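Local coordinates for GTPase-activating protein GYP1 (Saccharomyces cerevisiae, PDB 1FKM) that stimulates GTP hydrolysis by the Ypt/Rab GTPases Ypt1 and Ypt7, supplying two catalytic finger residues in trans, and so restrains them at the Golgi and vacuole, at residues 332-337 and 369-374; 213-218 and 338-343; 146-151 and 168-173; 41-46 and 138-143. All coordinates share one frame; numbering follows the deposited sequence. Where two conformers were deposited one is given.

Contact 1: 332-337 and 369-374; sequences CAAFLI and EMLLSE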
loop_
_atom_site.group_PDB
_atom_site.type_symbol
_atom_site.label_atom_id
_atom_site.label_comp_id
_atom_site.label_asym_id
_atom_site.label_seq_id
_atom_site.Cartn_x
_atom_site.Cartn_y
_atom_site.Cartn_z
ATOM N N CYS A 332 -0.824 4.025 -13.508
ATOM C CA CYS A 332 -0.516 2.855 -14.328
ATOM C C CYS A 332 -0.374 3.235 -15.796
ATOM O O CYS A 332 0.483 2.704 -16.498
ATOM C CB CYS A 332 -1.598 1.784 -14.180
ATOM S SG CYS A 332 -1.535 0.884 -12.610
ATOM N N ALA A 333 -1.216 4.150 -16.260
ATOM C CA ALA A 333 -1.150 4.591 -17.651
ATOM C C ALA A 333 0.163 5.339 -17.907
ATOM O O ALA A 333 0.841 5.093 -18.906
ATOM C CB ALA A 333 -2.348 5.491 -17.975
ATOM N N ALA A 334 0.526 6.245 -17.002
ATOM C CA ALA A 334 1.761 7.010 -17.156
ATOM C C ALA A 334 2.982 6.095 -17.075
ATOM O O ALA A 334 3.973 6.300 -17.781
ATOM C CB ALA A 334 1.843 8.103 -16.087
ATOM N N PHE A 335 2.901 5.082 -16.214
ATOM C CA PHE A 335 3.983 4.116 -16.033
ATOM C C PHE A 335 4.192 3.358 -17.343
ATOM O O PHE A 335 5.313 3.271 -17.856
ATOM C CB PHE A 335 3.619 3.133 -14.910
ATOM C CG PHE A 335 4.701 2.130 -14.587
ATOM C CD1 PHE A 335 5.979 2.549 -14.227
ATOM C CD2 PHE A 335 4.423 0.767 -14.591
ATOM C CE1 PHE A 335 6.966 1.619 -13.867
ATOM C CE2 PHE A 335 5.402 -0.166 -14.232
ATOM C CZ PHE A 335 6.671 0.266 -13.869
ATOM N N LEU A 336 3.100 2.818 -17.878
ATOM C CA LEU A 336 3.144 2.068 -19.127
ATOM C C LEU A 336 3.646 2.916 -20.289
ATOM O O LEU A 336 4.544 2.501 -21.019
ATOM C CB LEU A 336 1.754 1.530 -19.474
ATOM C CG LEU A 336 1.641 0.737 -20.785
ATOM C CD1 LEU A 336 2.540 -0.506 -20.727
ATOM C CD2 LEU A 336 0.194 0.335 -21.006
ATOM N N ILE A 337 3.055 4.096 -20.461
ATOM C CA ILE A 337 3.424 4.984 -21.558
ATOM C C ILE A 337 4.905 5.341 -21.549
ATOM O O ILE A 337 5.487 5.629 -22.595
ATOM C CB ILE A 337 2.575 6.281 -21.533
ATOM C CG1 ILE A 337 1.093 5.934 -21.710
ATOM C CG2 ILE A 337 3.016 7.229 -22.641
ATOM C CD1 ILE A 337 0.778 5.154 -22.965
ATOM N N GLU A 369 8.718 10.839 -8.392
ATOM C CA GLU A 369 8.036 12.132 -8.305
ATOM C C GLU A 369 7.540 12.549 -9.692
ATOM O O GLU A 369 6.462 13.134 -9.830
ATOM C CB GLU A 369 9.001 13.178 -7.734
ATOM C CG GLU A 369 8.372 14.496 -7.306
ATOM C CD GLU A 369 7.941 15.356 -8.478
ATOM O OE1 GLU A 369 8.665 15.382 -9.495
ATOM O OE2 GLU A 369 6.887 16.020 -8.377
HETATM N N MSE A 370 8.321 12.229 -10.721
HETATM C CA MSE A 370 7.951 12.571 -12.094
HETATM C C MSE A 370 6.715 11.791 -12.541
HETATM O O MSE A 370 5.807 12.346 -13.165
HETATM C CB MSE A 370 9.115 12.272 -13.046
HETATM C CG MSE A 370 8.886 12.732 -14.479
HETATM SE SE MSE A 370 10.434 12.436 -15.617
HETATM C CE MSE A 370 11.751 13.356 -14.535
ATOM N N LEU A 371 6.690 10.500 -12.223
ATOM C CA LEU A 371 5.565 9.638 -12.586
ATOM C C LEU A 371 4.270 10.113 -11.924
ATOM O O LEU A 371 3.234 10.261 -12.576
ATOM C CB LEU A 371 5.856 8.192 -12.161
ATOM C CG LEU A 371 4.733 7.161 -12.328
ATOM C CD1 LEU A 371 4.380 7.008 -13.796
ATOM C CD2 LEU A 371 5.181 5.825 -11.760
ATOM N N LEU A 372 4.338 10.361 -10.624
ATOM C CA LEU A 372 3.175 10.805 -9.873
ATOM C C LEU A 372 2.656 12.151 -10.374
ATOM O O LEU A 372 1.454 12.333 -10.540
ATOM C CB LEU A 372 3.525 10.894 -8.383
ATOM C CG LEU A 372 3.847 9.550 -7.715
ATOM C CD1 LEU A 372 4.479 9.790 -6.342
ATOM C CD2 LEU A 372 2.567 8.712 -7.596
ATOM N N SER A 373 3.572 13.088 -10.609
ATOM C CA SER A 373 3.201 14.414 -11.096
ATOM C C SER A 373 2.476 14.309 -12.436
ATOM O O SER A 373 1.475 14.990 -12.671
ATOM C CB SER A 373 4.452 15.285 -11.252
ATOM O OG SER A 373 4.116 16.577 -11.726
ATOM N N GLU A 374 2.987 13.449 -13.310
ATOM C CA GLU A 374 2.396 13.246 -14.626
ATOM C C GLU A 374 0.992 12.655 -14.489
ATOM O O GLU A 374 0.036 13.141 -15.098
ATOM C CB GLU A 374 3.293 12.323 -15.460
ATOM C CG GLU A 374 2.777 12.035 -16.860
ATOM C CD GLU A 374 3.844 11.422 -17.757
ATOM O OE1 GLU A 374 4.476 10.430 -17.335
ATOM O OE2 GLU A 374 4.047 11.930 -18.884
#

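Contact 2: 213-218 and 338-343; sequences RIDADL and KWSDQL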
loop_
_atom_site.group_PDB
_atom_site.type_symbol
_atom_site.label_atom_id
_atom_site.label_comp_id
_atom_site.label_asym_id
_atom_site.label_seq_id
_atom_site.Cartn_x
_atom_site.Cartn_y
_atom_site.Cartn_z
ATOM N N ARG A 213 -6.884 5.717 -25.854
ATOM C CA ARG A 213 -7.107 7.151 -26.018
ATOM C C ARG A 213 -5.848 7.989 -26.233
ATOM O O ARG A 213 -5.784 8.773 -27.175
ATOM C CB ARG A 213 -7.843 7.706 -24.795
ATOM C CG ARG A 213 -9.340 7.902 -24.957
ATOM C CD ARG A 213 -9.987 8.180 -23.596
ATOM N NE ARG A 213 -11.348 8.698 -23.705
ATOM C CZ ARG A 213 -11.649 9.947 -24.047
ATOM N NH1 ARG A 213 -10.685 10.819 -24.315
ATOM N NH2 ARG A 213 -12.917 10.328 -24.122
ATOM N N ILE A 214 -4.850 7.834 -25.368
ATOM C CA ILE A 214 -3.644 8.650 -25.494
ATOM C C ILE A 214 -2.479 8.060 -26.282
ATOM O O ILE A 214 -1.542 8.781 -26.624
ATOM C CB ILE A 214 -3.118 9.108 -24.106
ATOM C CG1 ILE A 214 -2.310 7.996 -23.434
ATOM C CG2 ILE A 214 -4.289 9.521 -23.231
ATOM C CD1 ILE A 214 -3.113 6.807 -23.012
ATOM N N ASP A 215 -2.518 6.762 -26.561
ATOM C CA ASP A 215 -1.451 6.135 -27.339
ATOM C C ASP A 215 -2.041 5.013 -28.185
ATOM O O ASP A 215 -1.766 3.832 -27.954
ATOM C CB ASP A 215 -0.357 5.572 -26.427
ATOM C CG ASP A 215 0.943 5.298 -27.179
ATOM O OD1 ASP A 215 0.900 5.153 -28.423
ATOM O OD2 ASP A 215 2.009 5.219 -26.529
ATOM N N ALA A 216 -2.853 5.396 -29.167
ATOM C CA ALA A 216 -3.509 4.447 -30.055
ATOM C C ALA A 216 -2.521 3.518 -30.746
ATOM O O ALA A 216 -2.828 2.350 -30.992
ATOM C CB ALA A 216 -4.337 5.199 -31.094
ATOM N N ASP A 217 -1.335 4.031 -31.057
ATOM C CA ASP A 217 -0.322 3.224 -31.720
ATOM C C ASP A 217 0.152 2.072 -30.835
ATOM O O ASP A 217 0.339 0.956 -31.313
ATOM C CB ASP A 217 0.871 4.094 -32.131
ATOM C CG ASP A 217 0.517 5.087 -33.226
ATOM O OD1 ASP A 217 -0.073 4.663 -34.242
ATOM O OD2 ASP A 217 0.829 6.286 -33.075
ATOM N N LEU A 218 0.359 2.340 -29.550
ATOM C CA LEU A 218 0.795 1.282 -28.648
ATOM C C LEU A 218 -0.349 0.287 -28.493
ATOM O O LEU A 218 -0.139 -0.926 -28.499
ATOM C CB LEU A 218 1.181 1.856 -27.280
ATOM C CG LEU A 218 1.546 0.830 -26.204
ATOM C CD1 LEU A 218 2.723 -0.022 -26.663
ATOM C CD2 LEU A 218 1.888 1.557 -24.906
ATOM N N LYS A 338 5.519 5.317 -20.373
ATOM C CA LYS A 338 6.935 5.635 -20.272
ATOM C C LYS A 338 7.760 4.645 -21.096
ATOM O O LYS A 338 8.814 4.998 -21.632
ATOM C CB LYS A 338 7.387 5.590 -18.811
ATOM C CG LYS A 338 8.865 5.882 -18.615
ATOM C CD LYS A 338 9.239 5.897 -17.144
ATOM C CE LYS A 338 10.733 6.136 -16.955
ATOM N NZ LYS A 338 11.173 7.431 -17.547
ATOM N N TRP A 339 7.272 3.411 -21.198
ATOM C CA TRP A 339 7.966 2.364 -21.945
ATOM C C TRP A 339 7.446 2.224 -23.378
ATOM O O TRP A 339 7.903 1.361 -24.126
ATOM C CB TRP A 339 7.805 1.020 -21.231
ATOM C CG TRP A 339 8.046 1.075 -19.749
ATOM C CD1 TRP A 339 7.143 0.800 -18.761
ATOM C CD2 TRP A 339 9.264 1.433 -19.088
ATOM N NE1 TRP A 339 7.721 0.966 -17.526
ATOM C CE2 TRP A 339 9.023 1.355 -17.697
ATOM C CE3 TRP A 339 10.537 1.812 -19.536
ATOM C CZ2 TRP A 339 10.008 1.641 -16.749
ATOM C CZ3 TRP A 339 11.517 2.096 -18.594
ATOM C CH2 TRP A 339 11.245 2.009 -17.215
ATOM N N SER A 340 6.503 3.078 -23.756
ATOM C CA SER A 340 5.893 3.026 -25.085
ATOM C C SER A 340 6.840 2.764 -26.264
ATOM O O SER A 340 6.641 1.814 -27.020
ATOM C CB SER A 340 5.102 4.309 -25.346
ATOM O OG SER A 340 4.336 4.191 -26.533
ATOM N N ASP A 341 7.856 3.604 -26.433
ATOM C CA ASP A 341 8.793 3.428 -27.542
ATOM C C ASP A 341 9.452 2.051 -27.520
ATOM O O ASP A 341 9.569 1.390 -28.556
ATOM C CB ASP A 341 9.866 4.520 -27.513
ATOM C CG ASP A 341 9.281 5.911 -27.654
ATOM O OD1 ASP A 341 8.507 6.137 -28.607
ATOM O OD2 ASP A 341 9.597 6.782 -26.815
ATOM N N GLN A 342 9.884 1.620 -26.339
ATOM C CA GLN A 342 10.522 0.314 -26.192
ATOM C C GLN A 342 9.555 -0.831 -26.502
ATOM O O GLN A 342 9.918 -1.792 -27.174
ATOM C CB GLN A 342 11.054 0.146 -24.766
ATOM C CG GLN A 342 12.272 0.988 -24.437
ATOM C CD GLN A 342 12.647 0.911 -22.966
ATOM O OE1 GLN A 342 12.038 1.570 -22.124
ATOM N NE2 GLN A 342 13.643 0.091 -22.649
ATOM N N LEU A 343 8.327 -0.724 -26.004
ATOM C CA LEU A 343 7.316 -1.761 -26.213
ATOM C C LEU A 343 6.977 -1.964 -27.689
ATOM O O LEU A 343 6.696 -3.085 -28.114
ATOM C CB LEU A 343 6.041 -1.419 -25.422
ATOM C CG LEU A 343 6.188 -1.500 -23.895
ATOM C CD1 LEU A 343 4.967 -0.914 -23.198
ATOM C CD2 LEU A 343 6.394 -2.951 -23.493
#

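Contact 3: 146-151 and 168-173; sequences TEYLPP and DEQITD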
loop_
_atom_site.group_PDB
_atom_site.type_symbol
_atom_site.label_atom_id
_atom_site.label_comp_id
_atom_site.label_asym_id
_atom_site.label_seq_id
_atom_site.Cartn_x
_atom_site.Cartn_y
_atom_site.Cartn_z
ATOM N N THR A 146 8.772 1.312 12.055
ATOM C CA THR A 146 9.860 2.271 12.235
ATOM C C THR A 146 9.681 3.184 13.434
ATOM O O THR A 146 10.653 3.716 13.956
ATOM C CB THR A 146 10.102 3.153 10.968
ATOM O OG1 THR A 146 8.966 3.992 10.719
ATOM C CG2 THR A 146 10.363 2.271 9.750
ATOM N N GLU A 147 8.442 3.366 13.872
ATOM C CA GLU A 147 8.176 4.223 15.021
ATOM C C GLU A 147 8.758 3.637 16.310
ATOM O O GLU A 147 8.943 4.355 17.288
ATOM C CB GLU A 147 6.669 4.418 15.198
ATOM C CG GLU A 147 6.317 5.591 16.093
ATOM C CD GLU A 147 4.823 5.826 16.192
ATOM O OE1 GLU A 147 4.052 4.847 16.116
ATOM O OE2 GLU A 147 4.422 6.995 16.357
ATOM N N TYR A 148 9.039 2.337 16.311
ATOM C CA TYR A 148 9.581 1.666 17.500
ATOM C C TYR A 148 11.104 1.562 17.522
ATOM O O TYR A 148 11.685 1.024 18.470
ATOM C CB TYR A 148 8.971 0.268 17.631
ATOM C CG TYR A 148 7.486 0.294 17.893
ATOM C CD1 TYR A 148 6.987 0.370 19.196
ATOM C CD2 TYR A 148 6.577 0.283 16.841
ATOM C CE1 TYR A 148 5.619 0.435 19.440
ATOM C CE2 TYR A 148 5.206 0.350 17.075
ATOM C CZ TYR A 148 4.735 0.425 18.373
ATOM O OH TYR A 148 3.382 0.497 18.601
ATOM N N LEU A 149 11.743 2.068 16.474
ATOM C CA LEU A 149 13.196 2.053 16.360
ATOM C C LEU A 149 13.725 3.459 16.577
ATOM O O LEU A 149 12.992 4.434 16.409
ATOM C CB LEU A 149 13.620 1.615 14.955
ATOM C CG LEU A 149 13.555 0.147 14.545
ATOM C CD1 LEU A 149 13.795 0.025 13.051
ATOM C CD2 LEU A 149 14.596 -0.635 15.324
ATOM N N PRO A 150 15.005 3.582 16.968
ATOM C CA PRO A 150 15.571 4.919 17.168
ATOM C C PRO A 150 15.555 5.553 15.775
ATOM O O PRO A 150 15.786 4.861 14.780
ATOM C CB PRO A 150 16.998 4.624 17.639
ATOM C CG PRO A 150 16.859 3.302 18.343
ATOM C CD PRO A 150 15.946 2.536 17.407
ATOM N N PRO A 151 15.276 6.862 15.678
ATOM C CA PRO A 151 15.249 7.506 14.361
ATOM C C PRO A 151 16.479 7.196 13.506
ATOM O O PRO A 151 16.384 7.036 12.288
ATOM C CB PRO A 151 15.147 8.987 14.710
ATOM C CG PRO A 151 14.328 8.964 15.968
ATOM C CD PRO A 151 14.957 7.830 16.744
ATOM N N ASP A 168 5.941 -7.872 23.621
ATOM C CA ASP A 168 4.690 -8.404 23.086
ATOM C C ASP A 168 3.535 -7.413 22.988
ATOM O O ASP A 168 2.829 -7.392 21.978
ATOM C CB ASP A 168 4.241 -9.622 23.901
ATOM C CG ASP A 168 5.167 -10.814 23.731
ATOM O OD1 ASP A 168 5.443 -11.194 22.572
ATOM O OD2 ASP A 168 5.615 -11.375 24.755
ATOM N N GLU A 169 3.329 -6.607 24.026
ATOM C CA GLU A 169 2.242 -5.629 24.023
ATOM C C GLU A 169 2.384 -4.589 22.909
ATOM O O GLU A 169 1.388 -4.142 22.335
ATOM C CB GLU A 169 2.154 -4.913 25.376
ATOM C CG GLU A 169 1.224 -3.703 25.363
ATOM C CD GLU A 169 0.976 -3.122 26.743
ATOM O OE1 GLU A 169 1.958 -2.842 27.464
ATOM O OE2 GLU A 169 -0.206 -2.938 27.101
ATOM N N GLN A 170 3.619 -4.199 22.618
ATOM C CA GLN A 170 3.883 -3.218 21.572
ATOM C C GLN A 170 3.635 -3.836 20.196
ATOM O O GLN A 170 3.094 -3.189 19.302
ATOM C CB GLN A 170 5.327 -2.729 21.662
ATOM C CG GLN A 170 5.651 -1.951 22.922
ATOM C CD GLN A 170 7.107 -1.537 22.968
ATOM O OE1 GLN A 170 8.003 -2.382 22.949
ATOM N NE2 GLN A 170 7.352 -0.233 23.018
ATOM N N ILE A 171 4.038 -5.090 20.029
ATOM C CA ILE A 171 3.833 -5.776 18.761
ATOM C C ILE A 171 2.331 -5.896 18.487
ATOM O O ILE A 171 1.883 -5.766 17.345
ATOM C CB ILE A 171 4.506 -7.175 18.775
ATOM C CG1 ILE A 171 6.030 -7.000 18.813
ATOM C CG2 ILE A 171 4.083 -7.985 17.553
ATOM C CD1 ILE A 171 6.818 -8.291 18.842
ATOM N N THR A 172 1.549 -6.129 19.538
ATOM C CA THR A 172 0.106 -6.240 19.371
ATOM C C THR A 172 -0.484 -4.870 19.030
ATOM O O THR A 172 -1.429 -4.780 18.245
ATOM C CB THR A 172 -0.575 -6.808 20.642
ATOM O OG1 THR A 172 -0.047 -8.111 20.916
ATOM C CG2 THR A 172 -2.081 -6.931 20.434
ATOM N N ASP A 173 0.068 -3.809 19.616
ATOM C CA ASP A 173 -0.399 -2.452 19.312
ATOM C C ASP A 173 -0.108 -2.165 17.836
ATOM O O ASP A 173 -0.921 -1.570 17.140
ATOM C CB ASP A 173 0.333 -1.397 20.146
ATOM C CG ASP A 173 -0.041 -1.434 21.613
ATOM O OD1 ASP A 173 -1.128 -1.951 21.953
ATOM O OD2 ASP A 173 0.757 -0.924 22.428
HETATM O O HOH W 1 2.843 0.782 21.404
#

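Contact 4: 41-46 and 138-143; sequences VVWKLL and TPFFET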
loop_
_atom_site.group_PDB
_atom_site.type_symbol
_atom_site.label_atom_id
_atom_site.label_comp_id
_atom_site.label_asym_id
_atom_site.label_seq_id
_atom_site.Cartn_x
_atom_site.Cartn_y
_atom_site.Cartn_z
ATOM N N VAL A 41 3.023 8.636 12.073
ATOM C CA VAL A 41 1.943 9.537 12.460
ATOM C C VAL A 41 1.164 10.105 11.275
ATOM O O VAL A 41 -0.068 10.055 11.256
ATOM C CB VAL A 41 2.479 10.707 13.303
ATOM C CG1 VAL A 41 1.388 11.749 13.509
ATOM C CG2 VAL A 41 2.955 10.187 14.651
ATOM N N VAL A 42 1.875 10.629 10.284
ATOM C CA VAL A 42 1.219 11.231 9.127
ATOM C C VAL A 42 0.384 10.247 8.322
ATOM O O VAL A 42 -0.708 10.591 7.880
ATOM C CB VAL A 42 2.246 11.933 8.202
ATOM C CG1 VAL A 42 1.533 12.545 6.998
ATOM C CG2 VAL A 42 2.974 13.027 8.984
ATOM N N TRP A 43 0.881 9.027 8.120
ATOM C CA TRP A 43 0.103 8.039 7.385
ATOM C C TRP A 43 -1.201 7.725 8.130
ATOM O O TRP A 43 -2.261 7.594 7.517
ATOM C CB TRP A 43 0.906 6.751 7.196
ATOM C CG TRP A 43 1.813 6.763 6.004
ATOM C CD1 TRP A 43 2.402 7.859 5.419
ATOM C CD2 TRP A 43 2.287 5.619 5.283
ATOM N NE1 TRP A 43 3.218 7.457 4.379
ATOM C CE2 TRP A 43 3.164 6.090 4.276
ATOM C CE3 TRP A 43 2.057 4.239 5.392
ATOM C CZ2 TRP A 43 3.811 5.231 3.386
ATOM C CZ3 TRP A 43 2.706 3.380 4.500
ATOM C CH2 TRP A 43 3.568 3.881 3.514
ATOM N N LYS A 44 -1.124 7.599 9.449
ATOM C CA LYS A 44 -2.318 7.299 10.238
ATOM C C LYS A 44 -3.316 8.451 10.187
ATOM O O LYS A 44 -4.529 8.229 10.172
ATOM C CB LYS A 44 -1.932 6.979 11.680
ATOM C CG LYS A 44 -1.086 5.710 11.798
ATOM C CD LYS A 44 -0.634 5.452 13.228
ATOM C CE LYS A 44 0.403 4.324 13.280
ATOM N NZ LYS A 44 0.952 4.128 14.652
ATOM N N LEU A 45 -2.813 9.681 10.139
ATOM C CA LEU A 45 -3.693 10.846 10.060
ATOM C C LEU A 45 -4.340 10.943 8.677
ATOM O O LEU A 45 -5.543 11.161 8.561
ATOM C CB LEU A 45 -2.914 12.137 10.346
ATOM C CG LEU A 45 -2.488 12.411 11.794
ATOM C CD1 LEU A 45 -1.462 13.540 11.825
ATOM C CD2 LEU A 45 -3.721 12.770 12.627
ATOM N N LEU A 46 -3.546 10.759 7.626
ATOM C CA LEU A 46 -4.074 10.868 6.268
ATOM C C LEU A 46 -5.088 9.797 5.884
ATOM O O LEU A 46 -6.027 10.070 5.136
ATOM C CB LEU A 46 -2.926 10.864 5.253
ATOM C CG LEU A 46 -1.984 12.070 5.313
ATOM C CD1 LEU A 46 -0.813 11.862 4.348
ATOM C CD2 LEU A 46 -2.759 13.342 4.967
ATOM N N THR A 138 1.900 -5.041 3.937
ATOM C CA THR A 138 3.306 -4.808 4.279
ATOM C C THR A 138 3.855 -3.379 4.350
ATOM O O THR A 138 4.655 -3.079 5.248
ATOM C CB THR A 138 4.247 -5.719 3.421
ATOM O OG1 THR A 138 4.150 -5.386 2.031
ATOM C CG2 THR A 138 3.838 -7.175 3.599
ATOM N N PRO A 139 3.454 -2.479 3.430
ATOM C CA PRO A 139 3.987 -1.111 3.530
ATOM C C PRO A 139 3.561 -0.456 4.846
ATOM O O PRO A 139 4.317 0.315 5.444
ATOM C CB PRO A 139 3.386 -0.406 2.311
ATOM C CG PRO A 139 3.271 -1.535 1.307
ATOM C CD PRO A 139 2.721 -2.662 2.164
ATOM N N PHE A 140 2.341 -0.761 5.288
ATOM C CA PHE A 140 1.823 -0.228 6.549
ATOM C C PHE A 140 2.601 -0.831 7.711
ATOM O O PHE A 140 3.063 -0.115 8.597
ATOM C CB PHE A 140 0.347 -0.603 6.739
ATOM C CG PHE A 140 -0.609 0.236 5.944
ATOM C CD1 PHE A 140 -0.578 1.622 6.031
ATOM C CD2 PHE A 140 -1.558 -0.364 5.123
ATOM C CE1 PHE A 140 -1.478 2.401 5.312
ATOM C CE2 PHE A 140 -2.463 0.407 4.399
ATOM C CZ PHE A 140 -2.423 1.790 4.494
ATOM N N PHE A 141 2.716 -2.159 7.699
ATOM C CA PHE A 141 3.405 -2.892 8.762
ATOM C C PHE A 141 4.820 -2.381 8.947
ATOM O O PHE A 141 5.220 -2.026 10.052
ATOM C CB PHE A 141 3.452 -4.398 8.448
ATOM C CG PHE A 141 4.052 -5.228 9.552
ATOM C CD1 PHE A 141 3.320 -5.519 10.698
ATOM C CD2 PHE A 141 5.364 -5.679 9.465
ATOM C CE1 PHE A 141 3.886 -6.245 11.747
ATOM C CE2 PHE A 141 5.941 -6.407 10.510
ATOM C CZ PHE A 141 5.206 -6.688 11.650
ATOM N N GLU A 142 5.565 -2.351 7.851
ATOM C CA GLU A 142 6.954 -1.908 7.862
ATOM C C GLU A 142 7.115 -0.448 8.290
ATOM O O GLU A 142 7.977 -0.130 9.102
ATOM C CB GLU A 142 7.557 -2.138 6.474
ATOM C CG GLU A 142 8.968 -1.666 6.310
ATOM C CD GLU A 142 9.596 -2.199 5.036
ATOM O OE1 GLU A 142 9.202 -3.303 4.582
ATOM O OE2 GLU A 142 10.489 -1.519 4.503
ATOM N N THR A 143 6.287 0.440 7.747
ATOM C CA THR A 143 6.360 1.852 8.112
ATOM C C THR A 143 5.990 2.084 9.581
ATOM O O THR A 143 6.653 2.849 10.294
ATOM C CB THR A 143 5.433 2.692 7.212
ATOM O OG1 THR A 143 5.869 2.570 5.853
ATOM C CG2 THR A 143 5.463 4.158 7.617
#

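Contact 1: 332-337 and 369-374
Leu-371 and Glu-374 both place CG on the far side of CB from their backbone N (chi1 174° and 180°), and the two side chains reach across, one turn of helix apart, to the methyl of Ala-334. This is helix-to-helix packing in the all-helical Ypt/Rab-GAP (TBC) domain fragment: helix 324-338 meets helix 365-382 with N-to-C directions 124° apart and local axes 9.0 Å apart at their closest. The small Ala-334 marks the nearest approach of the two backbones, its CA lying 6.5 Å from CA of Leu-371. CB of Ala-334 points at the opposing helix and touches Leu-371 CD1 at 3.6 Å. On the more solvent-accessible flank the extended Glu-374 lies beside the same methyl, its OE1 3.7 Å from Ala-334 CB; this is a van der Waals approach, and no hydrogen bond crosses between the two segments. The leucine branches divide the remaining work. Leu-371 CD1 settles against the backbone as well as the alanine, coming within 3.4 Å of Phe-335 N, and also meets CB of that residue. The phenylalanine belongs to a larger aromatic cluster, in which Trp-236 and Trp-339 pack edge-to-face with its ring and Phe-245 also joins, while Leu-371 additionally touches Trp-363. The second branch of Leu-371 slants past the ring, with Leu-371 CD2 4.2 Å from Phe-335 CD1.

Contact 2: 213-218 and 338-343
Leu-218 and Ser-340 bury the most surface here, with Leu-343 next, and Asp-215 adds the polar link. Both leucine branches are used: Leu-218 CD1 rests on Leu-343 CB at 3.8 Å, and Leu-218 CD2 lies 3.9 Å from Ser-340 OG. The serine hydroxyl, trans to its own backbone N (chi1 -171°), donates to Asp-215 OD2 over a short 2.5 Å. It arrives on the syn side of the carboxylate, only 15° out of its plane. Asp-215 is the N-cap residue of helix 216-224, its OD1 accepting from Leu-218 N at 3.1 Å, with the donor standing well above the carboxylate plane. One carboxylate thus closes a helix start and grips the opposite segment, the two bonds together limiting its rotation. With an alanine in place of Asp-215, the first turn of helix 216-224 would probably lose its side-chain cap and Ser-340 OG its acceptor. Asp-215 occupies the bend where helix 198-214 gives way to helix 216-224, and this corner meets the short helix 340-343 that follows helix 324-338. Leu-343 continues the apolar packing onto Phe-354 and Leu-355 of helix 348-355.

Contact 3: 146-151 and 168-173
Tyr-148 meets Gln-170 and Asp-173 at the surface of the TBC domain, where the loop after helix 133-145 folds back against the first turns of helix 168-186. The van der Waals part is carried by one side of the tyrosine ring. Gln-170 CB lies 3.9 Å from Tyr-148 CE1, approaching obliquely, and the glutamine then runs past the ring in the opposite sense. Its extended chain brings NE2 to 3.9 Å from Tyr-148 CD1, with the amide plane nearly perpendicular to the ring at 85°. The other end of that amide is occupied nearby, OE1 accepting from Val-167 N. Tyr-148 OH also approaches Asp-173 CB at 3.9 Å. The polar part is indirect: no direct hydrogen bond joins the segments, but a water lying in the ring plane at its edge sits 2.9 Å from Tyr-148 OH and donates to Asp-173 OD2, also at 2.9 Å. With CG beside its backbone N (chi1 -70°), Asp-173 sets its carboxylate 30° from the tyrosine plane. Its second oxygen, OD1, forms a salt bridge with Arg-69 of helix 57-74. A phenylalanine in place of Tyr-148 would keep the ring contact with Gln-170 but would probably leave the water with no phenol to join to Asp-173. Because both carboxylate oxygens have partners, a cation on one and a water hydrogen on the other, Asp-173 is likely to stay ionised, and the loop meets the helix both by direct packing and through a water bridge.

Contact 4: 41-46 and 138-143
Trp-43 pushes the six-membered part of its indole between Thr-143 and Phe-140, and the two neighbours meet it in different ways. Thr-143 comes over a face: its CG2, which stands opposite the backbone N across the CA-CB bond, lies 4.1 Å from the centroid of the six-membered ring and 13° off the ring normal, a CH-pi contact. The hydroxyl branch of the same threonine lies above the outer rim of the six-membered ring, on the same face, Thr-143 OG1 being 3.5 Å from Trp-43 CH2. Thr-143 OG1 donates to Pro-139 O, one turn earlier, over 2.8 Å. The carbonyl also takes the backbone N-H of Thr-143, and two bonds therefore grip it, while Trp-43 CZ3 passes 3.6 Å from Pro-139 O. The contact is a buried helix pair inside the all-helical TBC domain, helix 39-46 against helix 133-145, with N-to-C directions 137° apart and local axes 11.2 Å apart at their closest. The wide spacing is bridged by the tryptophan, which carries all the contact from its own segment. Helix 133-145 is kinked at Thr-138 and Pro-139, where neither backbone N is bonded to the preceding turn; the proline has no N-H to give. Phe-140 stands with its ring plane perpendicular to the indole, the centroids 5.9 Å apart, and Phe-140 CD1 meets Trp-43 CE3 at 3.8 Å. The phenylalanine also packs edge-to-face with Trp-254 of helix 247-261. From that same helix comes Asp-255, whose OD1 accepts from Trp-43 NE1.

The four contacts form two touching pairs. Contacts 1 and 2 have centres about 13 Å apart and are joined where helix 324-338 is followed by helix 340-343: Leu-336 CD1 packs on Leu-343 CD1 at 3.5 Å, and Ile-337 CD1 on Asp-215 CB at 3.7 Å. Contacts 3 and 4 are likewise about 13 Å apart between centres, joined by a long, weak ion pair from Glu-147 OE1 to Lys-44 NZ, 3.5 Å. Contacts 2 and 3 are about 45 Å apart between centres, on opposite sides of the chain's centre. Contact 4 lies nearest that centre, about 9 Å away. All four lie away from the arginine finger, Arg-96, and the glutamine finger, Gln-131.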